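Local coordinates for protein CD180 antigen (Mus musculus, PDB 3T6Q) that may cooperate with MD-1 and TLR4 in the innate immune response of B-cells to bacterial lipopolysaccharide, leading to NF-kappa-B activation, at residues I144-G149 / E153-L158; Q205-G210 / K220-S225. All blocks are in the same frame, centred on the assembly; numbering follows the deposited sequence.

Contact 1 of 2, residues I144-G149 / E153-L158; sequences IKLPKG and EKLKVL
L146 forks between two leucines of 153-158 and gives one methyl to each. Its CD1 meets CD2 of L155 tip to tip at 4.0 Å, and its CD2 meets CD1 of L158 in the same fashion at 4.1 Å. No hydrogen bond joins the two segments, so this apolar meeting carries the contact. CG of L146 stands anti to the carbonyl carbon (chi1 -64°), which carries the fork across toward L155 and L158. L155 differs, with CG anti to the backbone N (chi1 -165°), and from there its CD2 meets L146 CD1. All three are buried, and their methyls belong to the hydrophobic interior of a leucine-rich-repeat solenoid, where side chains of the returning loop meet those of the next strand and its lead-in. The two segments fall in consecutive repeats, LRR 5 and LRR 6, with the chain turning back between them. The backbone N of L146 is held by S175 OG. Around the leucines, L176 touches both L146 and L158, while I144 rests against helix 170-174. On strand 157-159, L158 packs on L134 of strand 133-135 and L184 of strand 182-185, and L155, just before the strand, reaches L182 of the latter.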
loop_
_atom_site.group_PDB
_atom_site.type_symbol
_atom_site.label_atom_id
_atom_site.label_comp_id
_atom_site.label_asym_id
_atom_site.label_seq_id
_atom_site.Cartn_x
_atom_site.Cartn_y
_atom_site.Cartn_z
ATOM N N ILE A 144 -8.745 -13.646 2.163
ATOM C CA ILE A 144 -8.875 -14.309 0.849
ATOM C C ILE A 144 -10.349 -14.442 0.353
ATOM O O ILE A 144 -10.591 -14.811 -0.806
ATOM C CB ILE A 144 -8.154 -15.692 0.848
ATOM C CG1 ILE A 144 -8.898 -16.710 1.685
ATOM C CG2 ILE A 144 -6.766 -15.584 1.497
ATOM C CD1 ILE A 144 -8.479 -18.133 1.389
ATOM N N LYS A 145 -11.313 -14.127 1.215
ATOM C CA LYS A 145 -12.738 -14.383 0.917
ATOM C C LYS A 145 -13.143 -13.744 -0.398
ATOM O O LYS A 145 -12.902 -12.560 -0.630
ATOM C CB LYS A 145 -13.640 -13.928 2.060
ATOM C CG LYS A 145 -15.117 -14.268 1.793
ATOM C CD LYS A 145 -15.902 -14.647 3.042
ATOM C CE LYS A 145 -15.689 -13.689 4.197
ATOM N NZ LYS A 145 -16.493 -12.453 4.021
ATOM N N LEU A 146 -13.702 -14.544 -1.289
ATOM C CA LEU A 146 -14.183 -14.042 -2.564
ATOM C C LEU A 146 -15.573 -13.420 -2.341
ATOM O O LEU A 146 -16.326 -13.902 -1.479
ATOM C CB LEU A 146 -14.193 -15.153 -3.609
ATOM C CG LEU A 146 -12.783 -15.686 -3.918
ATOM C CD1 LEU A 146 -12.875 -16.864 -4.864
ATOM C CD2 LEU A 146 -11.885 -14.605 -4.533
ATOM N N PRO A 147 -15.891 -12.324 -3.073
ATOM C CA PRO A 147 -17.157 -11.623 -2.850
ATOM C C PRO A 147 -18.364 -12.429 -3.367
ATOM O O PRO A 147 -18.212 -13.254 -4.267
ATOM C CB PRO A 147 -16.979 -10.337 -3.675
ATOM C CG PRO A 147 -16.148 -10.778 -4.839
ATOM C CD PRO A 147 -15.154 -11.743 -4.219
ATOM N N LYS A 148 -19.543 -12.189 -2.788
ATOM C CA LYS A 148 -20.776 -12.870 -3.193
ATOM C C LYS A 148 -21.021 -12.689 -4.694
ATOM O O LYS A 148 -20.944 -11.565 -5.215
ATOM C CB LYS A 148 -21.996 -12.357 -2.397
ATOM C CG LYS A 148 -21.758 -12.074 -0.911
ATOM C CD LYS A 148 -21.539 -10.585 -0.620
ATOM C CE LYS A 148 -20.060 -10.222 -0.476
ATOM N NZ LYS A 148 -19.528 -10.558 0.877
ATOM N N GLY A 149 -21.285 -13.796 -5.384
ATOM C CA GLY A 149 -21.593 -13.753 -6.807
ATOM C C GLY A 149 -20.407 -13.442 -7.704
ATOM O O GLY A 149 -20.545 -12.766 -8.736
ATOM N N GLU A 153 -15.974 -21.076 -10.799
ATOM C CA GLU A 153 -15.980 -22.388 -11.450
ATOM C C GLU A 153 -14.809 -22.659 -12.368
ATOM O O GLU A 153 -14.337 -23.794 -12.453
ATOM C CB GLU A 153 -17.301 -22.597 -12.214
ATOM C CG GLU A 153 -18.496 -21.934 -11.531
ATOM C CD GLU A 153 -19.826 -22.251 -12.203
ATOM O OE1 GLU A 153 -19.874 -22.391 -13.451
ATOM O OE2 GLU A 153 -20.838 -22.354 -11.476
ATOM N N LYS A 154 -14.336 -21.644 -13.094
ATOM C CA LYS A 154 -13.182 -21.825 -13.971
ATOM C C LYS A 154 -11.876 -21.283 -13.316
ATOM O O LYS A 154 -10.819 -21.331 -13.916
ATOM C CB LYS A 154 -13.443 -21.160 -15.331
ATOM C CG LYS A 154 -14.710 -21.716 -16.030
ATOM C CD LYS A 154 -14.323 -22.695 -17.112
ATOM C CE LYS A 154 -14.892 -24.083 -16.865
ATOM N NZ LYS A 154 -16.302 -24.224 -17.312
ATOM N N LEU A 155 -11.973 -20.812 -12.081
ATOM C CA LEU A 155 -10.775 -20.238 -11.372
ATOM C C LEU A 155 -9.726 -21.318 -11.088
ATOM O O LEU A 155 -10.037 -22.314 -10.423
ATOM C CB LEU A 155 -11.224 -19.541 -10.087
ATOM C CG LEU A 155 -10.238 -18.601 -9.395
ATOM C CD1 LEU A 155 -9.846 -17.413 -10.296
ATOM C CD2 LEU A 155 -10.835 -18.153 -8.073
ATOM N N LYS A 156 -8.515 -21.138 -11.622
ATOM C CA LYS A 156 -7.391 -22.065 -11.378
ATOM C C LYS A 156 -6.198 -21.434 -10.609
ATOM O O LYS A 156 -5.420 -22.180 -9.976
ATOM C CB LYS A 156 -6.864 -22.644 -12.674
ATOM C CG LYS A 156 -7.882 -23.405 -13.521
ATOM C CD LYS A 156 -8.584 -24.509 -12.715
ATOM C CE LYS A 156 -9.682 -25.184 -13.561
ATOM N NZ LYS A 156 -10.472 -26.130 -12.717
ATOM N N VAL A 157 -6.046 -20.096 -10.681
ATOM C CA VAL A 157 -4.948 -19.357 -9.943
ATOM C C VAL A 157 -5.508 -18.190 -9.148
ATOM O O VAL A 157 -6.164 -17.291 -9.701
ATOM C CB VAL A 157 -3.844 -18.874 -10.902
ATOM C CG1 VAL A 157 -2.782 -18.051 -10.175
ATOM C CG2 VAL A 157 -3.165 -20.090 -11.552
ATOM N N LEU A 158 -5.296 -18.206 -7.840
ATOM C CA LEU A 158 -5.664 -17.092 -7.026
ATOM C C LEU A 158 -4.378 -16.706 -6.284
ATOM O O LEU A 158 -3.913 -17.459 -5.441
ATOM C CB LEU A 158 -6.703 -17.506 -6.000
ATOM C CG LEU A 158 -7.925 -16.658 -5.665
ATOM C CD1 LEU A 158 -8.515 -16.963 -4.282
ATOM C CD2 LEU A 158 -7.833 -15.149 -5.949
#

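Contact 2 of 2, residues Q205-G210 / K220-S225. With NAG (2-acetamido-2-deoxy-beta-D-glucopyranose), chain S.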
loop_
_atom_site.group_PDB
_atom_site.type_symbol
_atom_site.label_atom_id
_atom_site.label_comp_id
_atom_site.label_asym_id
_atom_site.label_seq_id
_atom_site.Cartn_x
_atom_site.Cartn_y
_atom_site.Cartn_z
ATOM N N GLN A 205 -4.393 -27.883 -6.032
ATOM C CA GLN A 205 -3.243 -28.168 -6.864
ATOM C C GLN A 205 -1.971 -27.670 -6.148
ATOM O O GLN A 205 -1.095 -28.468 -5.835
ATOM C CB GLN A 205 -3.422 -27.557 -8.255
ATOM C CG GLN A 205 -2.167 -27.427 -9.096
ATOM C CD GLN A 205 -1.367 -28.713 -9.233
ATOM O OE1 GLN A 205 -0.143 -28.724 -9.020
ATOM N NE2 GLN A 205 -2.040 -29.797 -9.585
ATOM N N SER A 206 -1.858 -26.370 -5.901
ATOM C CA SER A 206 -0.671 -25.800 -5.188
ATOM C C SER A 206 -1.143 -24.934 -4.066
ATOM O O SER A 206 -2.161 -24.275 -4.193
ATOM C CB SER A 206 0.203 -24.920 -6.099
ATOM O OG SER A 206 0.811 -25.687 -7.097
ATOM N N LEU A 207 -0.425 -24.952 -2.950
ATOM C CA LEU A 207 -0.672 -24.005 -1.882
ATOM C C LEU A 207 0.725 -23.516 -1.552
ATOM O O LEU A 207 1.617 -24.341 -1.291
ATOM C CB LEU A 207 -1.224 -24.677 -0.622
ATOM C CG LEU A 207 -2.720 -24.902 -0.424
ATOM C CD1 LEU A 207 -2.971 -25.538 0.928
ATOM C CD2 LEU A 207 -3.452 -23.570 -0.556
ATOM N N ASN A 208 0.911 -22.207 -1.574
ATOM C CA ASN A 208 2.245 -21.616 -1.267
ATOM C C ASN A 208 2.096 -20.740 -0.018
ATOM O O ASN A 208 1.285 -19.804 -0.026
ATOM C CB ASN A 208 2.745 -20.863 -2.535
ATOM C CG ASN A 208 4.161 -20.316 -2.388
ATOM O OD1 ASN A 208 4.507 -19.786 -1.337
ATOM N ND2 ASN A 208 4.971 -20.436 -3.436
ATOM N N PHE A 209 2.844 -21.052 1.058
ATOM C CA PHE A 209 2.903 -20.181 2.228
ATOM C C PHE A 209 4.354 -19.711 2.438
ATOM O O PHE A 209 4.834 -19.652 3.589
ATOM C CB PHE A 209 2.455 -20.914 3.510
ATOM C CG PHE A 209 0.994 -21.325 3.514
ATOM C CD1 PHE A 209 0.000 -20.450 3.961
ATOM C CD2 PHE A 209 0.627 -22.603 3.075
ATOM C CE1 PHE A 209 -1.345 -20.847 3.994
ATOM C CE2 PHE A 209 -0.705 -23.007 3.106
ATOM C CZ PHE A 209 -1.689 -22.125 3.546
ATOM N N GLY A 210 5.055 -19.433 1.340
ATOM C CA GLY A 210 6.451 -19.003 1.391
ATOM C C GLY A 210 6.781 -17.944 2.438
ATOM O O GLY A 210 6.069 -16.921 2.577
ATOM N N LYS A 220 -0.945 -27.915 11.213
ATOM C CA LYS A 220 -2.162 -28.159 11.974
ATOM C C LYS A 220 -3.439 -27.644 11.262
ATOM O O LYS A 220 -4.449 -28.360 11.161
ATOM C CB LYS A 220 -2.004 -27.610 13.393
ATOM C CG LYS A 220 -3.262 -27.686 14.256
ATOM C CD LYS A 220 -2.999 -26.970 15.580
ATOM C CE LYS A 220 -1.778 -27.567 16.278
ATOM N NZ LYS A 220 -1.666 -27.075 17.688
ATOM N N GLY A 221 -3.373 -26.431 10.720
ATOM C CA GLY A 221 -4.502 -25.811 10.038
ATOM C C GLY A 221 -4.904 -26.524 8.766
ATOM O O GLY A 221 -6.061 -26.517 8.399
ATOM N N LEU A 222 -3.952 -27.172 8.103
ATOM C CA LEU A 222 -4.233 -27.890 6.845
ATOM C C LEU A 222 -4.760 -29.318 7.009
ATOM O O LEU A 222 -4.916 -30.063 6.018
ATOM C CB LEU A 222 -2.965 -27.950 5.972
ATOM C CG LEU A 222 -2.376 -26.609 5.488
ATOM C CD1 LEU A 222 -1.241 -26.855 4.494
ATOM C CD2 LEU A 222 -3.402 -25.686 4.862
ATOM N N LYS A 223 -5.009 -29.716 8.238
ATOM C CA LYS A 223 -5.645 -31.009 8.513
ATOM C C LYS A 223 -6.750 -31.403 7.519
ATOM O O LYS A 223 -7.623 -30.597 7.182
ATOM C CB LYS A 223 -6.199 -31.016 9.942
ATOM C CG LYS A 223 -6.823 -32.381 10.290
ATOM C CD LYS A 223 -7.280 -32.396 11.736
ATOM C CE LYS A 223 -7.932 -33.742 12.113
ATOM N NZ LYS A 223 -8.606 -33.620 13.433
ATOM N N ASN A 224 -6.655 -32.630 7.012
ATOM C CA ASN A 224 -7.645 -33.210 6.117
ATOM C C ASN A 224 -7.586 -32.768 4.649
ATOM O O ASN A 224 -8.392 -33.212 3.837
ATOM C CB ASN A 224 -9.067 -33.028 6.704
ATOM C CG ASN A 224 -10.021 -34.101 6.229
ATOM O OD1 ASN A 224 -11.077 -33.835 5.631
ATOM N ND2 ASN A 224 -9.634 -35.333 6.475
ATOM N N SER A 225 -6.642 -31.864 4.300
ATOM C CA SER A 225 -6.536 -31.377 2.923
ATOM C C SER A 225 -5.791 -32.376 2.031
ATOM O O SER A 225 -5.083 -33.249 2.531
ATOM C CB SER A 225 -5.834 -29.986 2.879
ATOM O OG SER A 225 -4.498 -30.109 3.338
HETATM C C1 NAG S . -10.431 -36.453 6.096
HETATM C C2 NAG S . -9.504 -37.561 5.613
HETATM C C3 NAG S . -10.286 -38.875 5.443
HETATM C C4 NAG S . -11.148 -39.130 6.688
HETATM C C5 NAG S . -12.062 -37.915 6.901
HETATM C C6 NAG S . -13.137 -38.086 7.983
HETATM C C7 NAG S . -7.551 -36.776 4.392
HETATM C C8 NAG S . -6.950 -36.400 3.062
HETATM N N2 NAG S . -8.810 -37.203 4.387
HETATM O O3 NAG S . -9.394 -39.937 5.176
HETATM O O4 NAG S . -11.878 -40.314 6.514
HETATM O O5 NAG S . -11.192 -36.838 7.233
HETATM O O6 NAG S . -12.454 -38.204 9.196
HETATM O O7 NAG S . -6.902 -36.652 5.422
#
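Within one leucine-rich repeat, L222, at the start of the turn after helix 215-221, reaches across the buried interior to L207 of strand 203-208 and to F209 just beyond it. Its CD2 comes tip to tip with CD1 of L207, 4.0 Å away. The other methyl, CD1, lies 4.1 Å from CE2 of F209 and approaches the ring obliquely, the L222 and F209 side chains passing alongside one another in opposite senses. CG of L222 is anti to the carbonyl carbon (chi1 -62°), which places CD2 by L207 and CD1 by the F209 ring. Strand 203-208, helix 215-221 and strand 226-231 follow one another as one turn of the leucine-rich-repeat solenoid leads into the next, and I227 of the second strand touches both L207 and L222. The return from the helix is a type II beta turn from L222 to S225. Here L222 O accepts two bonds, from S225 N at 3.0 Å and from S225 OG at 2.7 Å, the hydroxyl lying in the carbonyl plane on a lone pair. At the strand's end N208 OD1 accepts a hydrogen bond from the backbone N of G210 at 2.8 Å, closing an Asx turn. N224, in the same beta turn as L222, carries an N-linked N-acetylglucosamine through its ND2, while its OD1 accepts from S201 N.

How the contacts relate
The two contacts come in series along the chain, 144-149/153-158 closing before 205-210/220-225 opens. Their centres are about 17 Å apart and their nearest atoms about 6 Å, so they do not touch, and they lie on the same side of the chain's centre. Strand 182-185 stands between strands 157-159 and 203-208 in the run of parallel strands and packs against residues of both contacts. Contact 1 joins a returning loop to the strand of the next repeat and the residues leading into it, whereas contact 2 joins a strand to the turn after the helix that follows it. Both thus pack the hydrophobic interior of the extracellular solenoid, and in contact 2 the glycan is attached to the turn.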